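Aldo-keto reductase 1 (Coptotermes gestroi, PDB 5KET) binds NADP and probably works as an oxidoreductase of the aldo-keto reductase family, built on a TIM barrel. Local coordinates at residues I119-Y127 against L328-Y336; E196-R204 against D309-F320. All blocks are in the same frame, centred on the assembly; numbering follows the deposited sequence.

Interaction 1 of 2, residues I119-Y127 against L328-Y336. With NAP (NADP nicotinamide-adenine-dinucleotide phosphate), chain C.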
loop_
_atom_site.group_PDB
_atom_site.type_symbol
_atom_site.label_atom_id
_atom_site.label_comp_id
_atom_site.label_asym_id
_atom_site.label_seq_id
_atom_site.Cartn_x
_atom_site.Cartn_y
_atom_site.Cartn_z
ATOM N N ILE A 119 7.406 -6.216 -1.775
ATOM C CA ILE A 119 7.434 -7.138 -0.648
ATOM C C ILE A 119 6.408 -6.644 0.365
ATOM O O ILE A 119 6.593 -5.609 1.004
ATOM C CB ILE A 119 8.829 -7.259 -0.034
ATOM C CG1 ILE A 119 9.893 -7.279 -1.145
ATOM C CG2 ILE A 119 8.918 -8.511 0.812
ATOM C CD1 ILE A 119 11.286 -7.697 -0.680
ATOM N N HIS A 120 5.298 -7.373 0.469
ATOM C CA HIS A 120 4.178 -6.928 1.285
ATOM C C HIS A 120 4.599 -6.706 2.732
ATOM O O HIS A 120 4.285 -5.662 3.322
ATOM C CB HIS A 120 3.062 -7.969 1.195
ATOM C CG HIS A 120 1.709 -7.459 1.566
ATOM N ND1 HIS A 120 1.298 -6.167 1.319
ATOM C CD2 HIS A 120 0.656 -8.085 2.140
ATOM C CE1 HIS A 120 0.058 -6.014 1.748
ATOM N NE2 HIS A 120 -0.355 -7.164 2.246
ATOM N N LEU A 121 5.342 -7.663 3.309
ATOM C CA LEU A 121 5.762 -7.639 4.721
ATOM C C LEU A 121 7.199 -8.120 4.921
ATOM O O LEU A 121 7.543 -9.212 4.452
ATOM C CB LEU A 121 4.816 -8.476 5.594
ATOM C CG LEU A 121 3.920 -7.663 6.537
ATOM C CD1 LEU A 121 2.879 -6.878 5.749
ATOM C CD2 LEU A 121 3.260 -8.559 7.560
ATOM N N PRO A 122 8.012 -7.363 5.664
ATOM C CA PRO A 122 9.305 -7.858 6.111
ATOM C C PRO A 122 9.224 -9.194 6.834
ATOM O O PRO A 122 10.216 -9.940 6.869
ATOM C CB PRO A 122 9.797 -6.762 7.056
ATOM C CG PRO A 122 8.871 -5.634 6.930
ATOM C CD PRO A 122 7.651 -6.046 6.198
ATOM N N VAL A 123 8.106 -9.499 7.474
ATOM C CA VAL A 123 7.967 -10.690 8.302
ATOM C C VAL A 123 7.412 -11.801 7.433
ATOM O O VAL A 123 6.332 -11.670 6.856
ATOM C CB VAL A 123 7.048 -10.431 9.508
ATOM C CG1 VAL A 123 6.806 -11.718 10.285
ATOM C CG2 VAL A 123 7.618 -9.326 10.401
ATOM N N GLY A 124 8.151 -12.901 7.328
ATOM C CA GLY A 124 7.716 -14.017 6.516
ATOM C C GLY A 124 6.868 -15.014 7.290
ATOM O O GLY A 124 7.032 -15.205 8.490
ATOM N N PHE A 125 5.930 -15.630 6.584
ATOM C CA PHE A 125 5.228 -16.803 7.078
ATOM C C PHE A 125 5.825 -18.018 6.384
ATOM O O PHE A 125 6.276 -17.931 5.241
ATOM C CB PHE A 125 3.720 -16.754 6.796
ATOM C CG PHE A 125 3.042 -15.482 7.218
ATOM C CD1 PHE A 125 3.652 -14.583 8.077
ATOM C CD2 PHE A 125 1.774 -15.193 6.751
ATOM C CE1 PHE A 125 3.015 -13.418 8.447
ATOM C CE2 PHE A 125 1.135 -14.038 7.120
ATOM C CZ PHE A 125 1.756 -13.142 7.969
ATOM N N GLN A 126 5.845 -19.149 7.080
ATOM C CA GLN A 126 6.281 -20.365 6.418
ATOM C C GLN A 126 5.232 -20.774 5.412
ATOM O O GLN A 126 4.034 -20.773 5.704
ATOM C CB GLN A 126 6.506 -21.506 7.406
ATOM C CG GLN A 126 6.992 -21.094 8.736
ATOM C CD GLN A 126 6.864 -22.232 9.707
ATOM O OE1 GLN A 126 6.434 -23.308 9.335
ATOM N NE2 GLN A 126 7.219 -22.011 10.955
ATOM N N TYR A 127 5.677 -21.123 4.218
ATOM C CA TYR A 127 4.757 -21.532 3.169
ATOM C C TYR A 127 4.237 -22.911 3.549
ATOM O O TYR A 127 4.954 -23.912 3.461
ATOM C CB TYR A 127 5.458 -21.492 1.809
ATOM C CG TYR A 127 4.597 -22.010 0.707
ATOM C CD1 TYR A 127 3.805 -21.155 -0.053
ATOM C CD2 TYR A 127 4.554 -23.366 0.437
ATOM C CE1 TYR A 127 2.986 -21.663 -1.060
ATOM C CE2 TYR A 127 3.757 -23.875 -0.544
ATOM C CZ TYR A 127 2.976 -23.041 -1.292
ATOM O OH TYR A 127 2.210 -23.645 -2.260
ATOM N N LEU A 328 5.337 -12.995 15.994
ATOM C CA LEU A 328 5.455 -11.967 14.972
ATOM C C LEU A 328 6.225 -10.761 15.477
ATOM O O LEU A 328 7.070 -10.226 14.751
ATOM C CB LEU A 328 4.071 -11.581 14.460
ATOM C CG LEU A 328 4.025 -10.661 13.236
ATOM C CD1 LEU A 328 2.695 -10.822 12.529
ATOM C CD2 LEU A 328 4.262 -9.232 13.644
ATOM N N ARG A 329 5.940 -10.298 16.696
ATOM C CA ARG A 329 6.747 -9.214 17.243
ATOM C C ARG A 329 8.201 -9.641 17.409
ATOM O O ARG A 329 9.121 -8.851 17.171
ATOM C CB ARG A 329 6.182 -8.745 18.579
ATOM C CG ARG A 329 4.757 -9.104 18.829
ATOM C CD ARG A 329 4.228 -8.417 20.083
ATOM N NE ARG A 329 4.745 -9.015 21.325
ATOM C CZ ARG A 329 4.132 -9.976 22.010
ATOM N NH1 ARG A 329 2.984 -10.471 21.569
ATOM N NH2 ARG A 329 4.652 -10.463 23.116
ATOM N N GLU A 330 8.423 -10.892 17.791
ATOM C CA GLU A 330 9.767 -11.380 18.051
ATOM C C GLU A 330 10.504 -11.794 16.782
ATOM O O GLU A 330 11.633 -12.288 16.887
ATOM C CB GLU A 330 9.718 -12.560 19.027
ATOM C CG GLU A 330 9.296 -12.199 20.431
ATOM C CD GLU A 330 9.111 -13.431 21.302
ATOM O OE1 GLU A 330 8.694 -14.480 20.762
ATOM O OE2 GLU A 330 9.389 -13.354 22.521
ATOM N N HIS A 331 9.901 -11.625 15.605
ATOM C CA HIS A 331 10.586 -12.017 14.394
ATOM C C HIS A 331 11.746 -11.044 14.126
ATOM O O HIS A 331 11.604 -9.841 14.312
ATOM C CB HIS A 331 9.630 -12.048 13.202
ATOM C CG HIS A 331 10.292 -12.274 11.877
ATOM N ND1 HIS A 331 10.018 -13.339 11.070
ATOM C CD2 HIS A 331 11.197 -11.543 11.200
ATOM C CE1 HIS A 331 10.745 -13.265 9.968
ATOM N NE2 HIS A 331 11.479 -12.182 10.024
ATOM N N PRO A 332 12.909 -11.563 13.691
ATOM C CA PRO A 332 14.106 -10.714 13.547
ATOM C C PRO A 332 13.927 -9.480 12.677
ATOM O O PRO A 332 14.694 -8.517 12.818
ATOM C CB PRO A 332 15.132 -11.665 12.945
ATOM C CG PRO A 332 14.545 -13.053 13.019
ATOM C CD PRO A 332 13.230 -12.995 13.701
ATOM N N GLU A 333 12.969 -9.496 11.759
ATOM C CA GLU A 333 12.716 -8.393 10.848
ATOM C C GLU A 333 11.378 -7.730 11.151
ATOM O O GLU A 333 10.556 -7.519 10.250
ATOM C CB GLU A 333 12.755 -8.875 9.398
ATOM C CG GLU A 333 14.096 -9.458 8.973
ATOM C CD GLU A 333 15.221 -8.424 8.955
ATOM O OE1 GLU A 333 14.929 -7.206 9.028
ATOM O OE2 GLU A 333 16.399 -8.835 8.863
ATOM N N HIS A 334 11.148 -7.424 12.401
ATOM C CA HIS A 334 9.969 -6.657 12.757
ATOM C C HIS A 334 10.268 -5.171 12.606
ATOM O O HIS A 334 11.250 -4.677 13.178
ATOM C CB HIS A 334 9.531 -6.964 14.181
ATOM C CG HIS A 334 8.212 -6.360 14.539
ATOM N ND1 HIS A 334 8.097 -5.128 15.149
ATOM C CD2 HIS A 334 6.949 -6.807 14.350
ATOM C CE1 HIS A 334 6.820 -4.849 15.333
ATOM N NE2 HIS A 334 6.102 -5.852 14.856
ATOM N N PRO A 335 9.453 -4.431 11.851
ATOM C CA PRO A 335 9.859 -3.078 11.443
ATOM C C PRO A 335 9.565 -1.977 12.446
ATOM O O PRO A 335 10.182 -0.905 12.347
ATOM C CB PRO A 335 9.065 -2.856 10.153
ATOM C CG PRO A 335 7.818 -3.675 10.360
ATOM C CD PRO A 335 8.223 -4.877 11.168
ATOM N N TYR A 336 8.663 -2.183 13.402
ATOM C CA TYR A 336 8.144 -1.081 14.200
ATOM C C TYR A 336 8.749 -1.004 15.593
ATOM O O TYR A 336 8.243 -0.254 16.432
ATOM C CB TYR A 336 6.622 -1.169 14.285
ATOM C CG TYR A 336 5.952 -1.318 12.935
ATOM C CD1 TYR A 336 4.846 -2.139 12.781
ATOM C CD2 TYR A 336 6.435 -0.657 11.813
ATOM C CE1 TYR A 336 4.234 -2.287 11.566
ATOM C CE2 TYR A 336 5.832 -0.808 10.586
ATOM C CZ TYR A 336 4.727 -1.624 10.469
ATOM O OH TYR A 336 4.107 -1.781 9.250
HETATM P PA NAP C . -8.453 4.454 3.749
HETATM O O1A NAP C . -8.659 4.142 2.274
HETATM O O2A NAP C . -7.923 5.609 4.203
HETATM O O5B NAP C . -9.888 4.045 4.520
HETATM C C5B NAP C . -10.810 3.671 3.525
HETATM C C4B NAP C . -12.135 3.498 4.257
HETATM O O4B NAP C . -12.763 4.757 4.335
HETATM C C3B NAP C . -13.073 2.476 3.557
HETATM O O3B NAP C . -13.786 1.769 4.528
HETATM C C2B NAP C . -14.061 3.372 2.772
HETATM O O2B NAP C . -15.355 2.973 2.868
HETATM C C1B NAP C . -13.896 4.779 3.472
HETATM N N9A NAP C . -13.697 5.839 2.491
HETATM C C8A NAP C . -12.981 5.770 1.282
HETATM N N7A NAP C . -13.003 6.939 0.600
HETATM C C5A NAP C . -13.772 7.798 1.407
HETATM C C6A NAP C . -14.151 9.139 1.256
HETATM N N6A NAP C . -13.774 9.859 0.152
HETATM N N1A NAP C . -14.915 9.773 2.200
HETATM C C2A NAP C . -15.266 8.995 3.289
HETATM N N3A NAP C . -14.980 7.708 3.573
HETATM C C4A NAP C . -14.210 7.125 2.587
HETATM O O3 NAP C . -7.341 3.370 4.189
HETATM P PN NAP C . -7.476 1.882 3.688
HETATM O O1N NAP C . -8.725 1.506 3.017
HETATM O O2N NAP C . -6.791 0.991 4.693
HETATM O O5D NAP C . -6.266 1.821 2.392
HETATM C C5D NAP C . -6.619 0.760 1.633
HETATM C C4D NAP C . -5.546 0.544 0.625
HETATM O O4D NAP C . -4.306 0.682 1.320
HETATM C C3D NAP C . -5.663 -0.940 0.241
HETATM O O3D NAP C . -6.284 -1.068 -0.965
HETATM C C2D NAP C . -4.238 -1.356 0.061
HETATM O O2D NAP C . -3.827 -1.099 -1.215
HETATM C C1D NAP C . -3.458 -0.399 0.983
HETATM N N1N NAP C . -3.113 -1.235 2.162
HETATM C C2N NAP C . -1.832 -1.678 2.290
HETATM C C3N NAP C . -1.484 -2.479 3.351
HETATM C C7N NAP C . -0.105 -2.914 3.459
HETATM O O7N NAP C . 0.735 -2.744 2.557
HETATM N N7N NAP C . 0.258 -3.546 4.626
HETATM C C4N NAP C . -2.441 -2.870 4.304
HETATM C C5N NAP C . -3.737 -2.425 4.150
HETATM C C6N NAP C . -4.083 -1.615 3.084
HETATM P P2B NAP C . -16.209 2.368 1.418
HETATM O O1X NAP C . -15.289 1.199 1.096
HETATM O O2X NAP C . -17.623 2.074 1.837
HETATM O O3X NAP C . -15.906 3.518 0.458
#
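P122 and V123 sit in the loop that follows barrel strand 114-119, and there they meet H331, E333 and P335 of the C-terminal tail. In aldo-keto reductases a barrel-mouth loop and a C-terminal loop of this kind border the substrate pocket. No hydrogen bond crosses between the segments; they are joined by packing. V123 contributes the largest share on its side. With CG1 anti to the backbone N (chi1 175°), this methyl lies over one face of the H331 imidazole, 4.1 Å from the ring centroid and 29° off its normal, a CH-pi contact. The same CG1 meets L328 CG at 4.2 Å, while the other methyl, CG2, rests 3.5 Å from E333 O. That carbonyl oxygen is also approached by P122 CB, at 3.4 Å. Further along, the two prolines cross at about a right angle, P122 CG touching P335 CG at 4.1 Å. Beyond V123, H331 CE1 reaches the backbone of the loop, 3.7 Å from G124 N. An alanine at H331 would take away the imidazole, and is likely to leave V123 CG1 without the face it lies on and a gap beside the G124 backbone. E333 meets the loop with its carbonyl oxygen and CB, while the side chain, bent at chi2, leads its carboxylate away to a salt bridge with R181. At the barrel end of the loop, H120, predicted to bind substrate, places CE1 3.4 Å from O7N of the NADP carboxamide. Helix 176-185 flanks the proline pair through Q178, strand 144-145 lies against L328 and H331 through I144, and helix 150-162 packs on I119 at the end of the barrel strand and, through L150, on E333.

Interaction 2 of 2, residues E196-R204 against D309-F320; sequences ELNVYFQQR and DSLDKRAAGRRF
E196 holds two successive backbone amides with one carboxylate: OE2 accepts from R319 N at 2.9 Å through its syn lone pair, and OE1 from F320 N at 3.0 Å, also on the syn side but 26° out of the carboxylate plane. The side chain gets there by running extended, with CG anti to the backbone N (chi1 154°), and the acid group comes to the edge of the F320 ring almost perpendicular to it. Next along, the F201 ring sets CZ over the centre of the R318 guanidinium, 3.4 Å from R318 CZ, the two planes 69° apart. Y200 is held twice by K313, whose N donates to Y200 O at 2.9 Å and whose NZ stands over the phenol ring, 4.2 Å from its centroid, in a cation-pi contact. E196 ends barrel strand 192-196, and Y200 and F201 lie on the loop that leads from it to helix 204-212; this loop makes a type I turn from N198 to F201 and meets the chain after helix 302-310. D312 forms an Asx turn there, its OD1 taking R314 N at 2.7 Å and, weakly, Q202 N across the contact at 3.3 Å. At the outer end R204 NH1 makes a salt bridge with D309 OD1 at 3.2 Å. Behind the first shell, Q203 NE2 donates to E196 O, D250 binds the Y200 hydroxyl, and N198 ND2 bonds to A221 O. F320, whose amide E196 holds, packs edge-to-face on Y220, meets the W30 ring and touches the bound NADP.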
loop_
_atom_site.group_PDB
_atom_site.type_symbol
_atom_site.label_atom_id
_atom_site.label_comp_id
_atom_site.label_asym_id
_atom_site.label_seq_id
_atom_site.Cartn_x
_atom_site.Cartn_y
_atom_site.Cartn_z
ATOM N N GLU A 196 1.964 2.925 6.102
ATOM C CA GLU A 196 0.850 3.685 6.642
ATOM C C GLU A 196 1.257 5.144 6.819
ATOM O O GLU A 196 2.364 5.445 7.294
ATOM C CB GLU A 196 0.399 3.043 7.955
ATOM C CG GLU A 196 -0.291 3.907 8.979
ATOM C CD GLU A 196 -0.770 3.121 10.175
ATOM O OE1 GLU A 196 -0.301 1.976 10.405
ATOM O OE2 GLU A 196 -1.617 3.658 10.933
ATOM N N LEU A 197 0.345 6.052 6.436
ATOM C CA LEU A 197 0.651 7.477 6.400
ATOM C C LEU A 197 -0.626 8.279 6.199
ATOM O O LEU A 197 -1.383 8.021 5.255
ATOM C CB LEU A 197 1.670 7.778 5.287
ATOM C CG LEU A 197 2.438 9.103 5.231
ATOM C CD1 LEU A 197 3.658 8.967 4.321
ATOM C CD2 LEU A 197 1.572 10.257 4.753
ATOM N N ASN A 198 -0.835 9.262 7.067
ATOM C CA ASN A 198 -1.917 10.238 6.982
ATOM C C ASN A 198 -1.558 11.393 7.915
ATOM O O ASN A 198 -0.432 11.472 8.414
ATOM C CB ASN A 198 -3.265 9.595 7.322
ATOM C CG ASN A 198 -3.251 8.889 8.655
ATOM O OD1 ASN A 198 -2.641 9.363 9.621
ATOM N ND2 ASN A 198 -3.934 7.751 8.724
ATOM N N VAL A 199 -2.511 12.294 8.166
ATOM C CA VAL A 199 -2.161 13.449 8.987
ATOM C C VAL A 199 -1.978 13.072 10.451
ATOM O O VAL A 199 -1.357 13.832 11.200
ATOM C CB VAL A 199 -3.200 14.583 8.866
ATOM C CG1 VAL A 199 -3.346 15.024 7.416
ATOM C CG2 VAL A 199 -4.524 14.161 9.477
ATOM N N TYR A 200 -2.500 11.926 10.885
ATOM C CA TYR A 200 -2.245 11.457 12.243
ATOM C C TYR A 200 -0.950 10.659 12.364
ATOM O O TYR A 200 -0.497 10.415 13.486
ATOM C CB TYR A 200 -3.417 10.605 12.743
ATOM C CG TYR A 200 -4.646 11.411 13.102
ATOM C CD1 TYR A 200 -4.578 12.797 13.209
ATOM C CD2 TYR A 200 -5.869 10.788 13.344
ATOM C CE1 TYR A 200 -5.700 13.545 13.542
ATOM C CE2 TYR A 200 -6.988 11.523 13.681
ATOM C CZ TYR A 200 -6.899 12.901 13.774
ATOM O OH TYR A 200 -8.010 13.634 14.102
ATOM N N PHE A 201 -0.343 10.273 11.232
ATOM C CA PHE A 201 0.825 9.411 11.129
ATOM C C PHE A 201 1.581 9.823 9.861
ATOM O O PHE A 201 1.651 9.108 8.861
ATOM C CB PHE A 201 0.406 7.940 11.097
ATOM C CG PHE A 201 1.517 6.976 11.390
ATOM C CD1 PHE A 201 2.244 7.064 12.565
ATOM C CD2 PHE A 201 1.820 5.965 10.496
ATOM C CE1 PHE A 201 3.259 6.174 12.829
ATOM C CE2 PHE A 201 2.829 5.073 10.756
ATOM C CZ PHE A 201 3.553 5.182 11.923
ATOM N N GLN A 202 2.168 11.023 9.888
ATOM C CA GLN A 202 2.715 11.619 8.672
ATOM C C GLN A 202 4.046 11.011 8.235
ATOM O O GLN A 202 4.449 11.216 7.081
ATOM C CB GLN A 202 2.877 13.128 8.861
ATOM C CG GLN A 202 1.562 13.856 8.978
ATOM C CD GLN A 202 1.711 15.284 9.444
ATOM O OE1 GLN A 202 0.801 15.843 10.058
ATOM N NE2 GLN A 202 2.855 15.884 9.167
ATOM N N GLN A 203 4.737 10.283 9.116
ATOM C CA GLN A 203 5.981 9.596 8.776
ATOM C C GLN A 203 7.001 10.572 8.200
ATOM O O GLN A 203 7.701 10.265 7.232
ATOM C CB GLN A 203 5.739 8.424 7.812
ATOM C CG GLN A 203 4.857 7.318 8.368
ATOM C CD GLN A 203 5.637 6.077 8.764
ATOM O OE1 GLN A 203 6.673 6.165 9.432
ATOM N NE2 GLN A 203 5.125 4.905 8.381
ATOM N N ARG A 204 7.075 11.763 8.806
ATOM C CA ARG A 204 8.041 12.771 8.375
ATOM C C ARG A 204 9.424 12.169 8.197
ATOM O O ARG A 204 10.071 12.355 7.159
ATOM C CB ARG A 204 8.109 13.920 9.387
ATOM C CG ARG A 204 6.817 14.260 10.055
ATOM C CD ARG A 204 5.870 14.844 9.067
ATOM N NE ARG A 204 6.570 15.671 8.115
ATOM C CZ ARG A 204 5.969 16.478 7.263
ATOM N NH1 ARG A 204 4.650 16.572 7.243
ATOM N NH2 ARG A 204 6.689 17.194 6.421
ATOM N N ASP A 309 0.143 19.763 9.870
ATOM C CA ASP A 309 1.350 19.188 10.445
ATOM C C ASP A 309 1.225 19.037 11.957
ATOM O O ASP A 309 1.756 18.077 12.530
ATOM C CB ASP A 309 2.570 20.041 10.080
ATOM C CG ASP A 309 3.019 19.850 8.633
ATOM O OD1 ASP A 309 2.587 18.869 7.984
ATOM O OD2 ASP A 309 3.817 20.681 8.147
ATOM N N SER A 310 0.519 19.960 12.621
ATOM C CA SER A 310 0.357 19.852 14.067
ATOM C C SER A 310 -0.451 18.622 14.453
ATOM O O SER A 310 -0.296 18.100 15.565
ATOM C CB SER A 310 -0.303 21.111 14.627
ATOM O OG SER A 310 0.619 22.186 14.693
ATOM N N LEU A 311 -1.302 18.138 13.553
ATOM C CA LEU A 311 -2.169 17.020 13.884
ATOM C C LEU A 311 -1.404 15.718 14.042
ATOM O O LEU A 311 -1.938 14.774 14.636
ATOM C CB LEU A 311 -3.232 16.863 12.804
ATOM C CG LEU A 311 -4.257 17.992 12.748
ATOM C CD1 LEU A 311 -5.223 17.705 11.616
ATOM C CD2 LEU A 311 -4.931 18.160 14.101
ATOM N N ASP A 312 -0.173 15.657 13.539
ATOM C CA ASP A 312 0.590 14.411 13.496
ATOM C C ASP A 312 0.832 13.863 14.897
ATOM O O ASP A 312 1.263 14.589 15.798
ATOM C CB ASP A 312 1.917 14.653 12.769
ATOM C CG ASP A 312 2.803 13.412 12.693
ATOM O OD1 ASP A 312 2.302 12.285 12.916
ATOM O OD2 ASP A 312 4.009 13.574 12.388
ATOM N N LYS A 313 0.534 12.576 15.076
ATOM C CA LYS A 313 0.743 11.881 16.338
ATOM C C LYS A 313 2.014 11.040 16.348
ATOM O O LYS A 313 2.303 10.401 17.364
ATOM C CB LYS A 313 -0.463 10.990 16.654
ATOM C CG LYS A 313 -1.736 11.766 16.968
ATOM C CD LYS A 313 -2.941 10.844 17.109
ATOM C CE LYS A 313 -4.060 11.530 17.883
ATOM N NZ LYS A 313 -4.395 12.860 17.305
ATOM N N ARG A 314 2.778 11.047 15.249
ATOM C CA ARG A 314 3.967 10.221 15.065
ATOM C C ARG A 314 3.763 8.804 15.583
ATOM O O ARG A 314 2.694 8.228 15.374
ATOM C CB ARG A 314 5.170 10.873 15.725
ATOM C CG ARG A 314 5.160 12.366 15.598
ATOM C CD ARG A 314 6.296 12.979 16.373
ATOM N NE ARG A 314 6.005 13.021 17.812
ATOM C CZ ARG A 314 5.199 13.895 18.397
ATOM N NH1 ARG A 314 4.577 14.819 17.679
ATOM N NH2 ARG A 314 4.998 13.847 19.695
ATOM N N ALA A 315 4.765 8.245 16.259
ATOM C CA ALA A 315 4.655 6.878 16.759
ATOM C C ALA A 315 3.374 6.698 17.561
ATOM O O ALA A 315 3.084 7.462 18.487
ATOM C CB ALA A 315 5.871 6.527 17.611
ATOM N N ALA A 316 2.599 5.699 17.166
ATOM C CA ALA A 316 1.350 5.338 17.830
ATOM C C ALA A 316 0.343 6.480 18.011
ATOM O O ALA A 316 0.072 6.871 19.142
ATOM C CB ALA A 316 1.660 4.720 19.188
ATOM N N GLY A 317 -0.212 7.017 16.924
ATOM C CA GLY A 317 0.207 6.734 15.564
ATOM C C GLY A 317 -0.378 5.557 14.810
ATOM O O GLY A 317 -1.416 5.681 14.160
ATOM N N ARG A 318 0.309 4.416 14.879
ATOM C CA ARG A 318 -0.028 3.287 14.026
ATOM C C ARG A 318 -1.337 2.648 14.448
ATOM O O ARG A 318 -1.530 2.310 15.617
ATOM C CB ARG A 318 1.065 2.226 14.069
ATOM C CG ARG A 318 2.440 2.776 14.045
ATOM C CD ARG A 318 3.453 1.728 14.428
ATOM N NE ARG A 318 4.749 2.161 13.956
ATOM C CZ ARG A 318 5.083 2.197 12.678
ATOM N NH1 ARG A 318 4.233 1.764 11.758
ATOM N NH2 ARG A 318 6.277 2.637 12.320
ATOM N N ARG A 319 -2.228 2.463 13.481
ATOM C CA ARG A 319 -3.312 1.507 13.627
ATOM C C ARG A 319 -2.982 0.180 12.989
ATOM O O ARG A 319 -3.464 -0.858 13.453
ATOM C CB ARG A 319 -4.582 2.033 12.975
ATOM C CG ARG A 319 -4.694 3.486 13.131
ATOM C CD ARG A 319 -5.339 4.176 11.939
ATOM N NE ARG A 319 -5.876 5.465 12.416
ATOM C CZ ARG A 319 -7.144 5.669 12.750
ATOM N NH1 ARG A 319 -8.037 4.685 12.678
ATOM N NH2 ARG A 319 -7.532 6.826 13.182
ATOM N N PHE A 320 -2.201 0.201 11.910
ATOM C CA PHE A 320 -1.730 -1.027 11.273
ATOM C C PHE A 320 -0.439 -1.470 11.959
ATOM O O PHE A 320 0.657 -1.453 11.394
ATOM C CB PHE A 320 -1.543 -0.819 9.778
ATOM C CG PHE A 320 -2.826 -0.587 9.037
ATOM C CD1 PHE A 320 -3.470 0.647 9.094
ATOM C CD2 PHE A 320 -3.395 -1.605 8.292
ATOM C CE1 PHE A 320 -4.657 0.851 8.416
ATOM C CE2 PHE A 320 -4.569 -1.407 7.614
ATOM C CZ PHE A 320 -5.203 -0.177 7.671
#

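In the fold
Following the chain from the N terminus, the first three barrel strands pass before residues 119-127, which begin at the end of strand 114-119, open interaction 1. The chain then goes through strands 166-172 and 192-196, and the end of the latter, with the loop after it, opens interaction 2. Two more barrel strands and several helices follow before 309-320, at the end of helix 302-310, comes back and closes it. Helix 326-329 leads on to 328-336, which closes interaction 1, so interaction 2 is nested inside interaction 1. Both tie the C-terminal tail to loops after barrel strands, their centres about 22 Å apart. They touch where Y336 of interaction 1 makes a cation-pi contact with R318 of interaction 2.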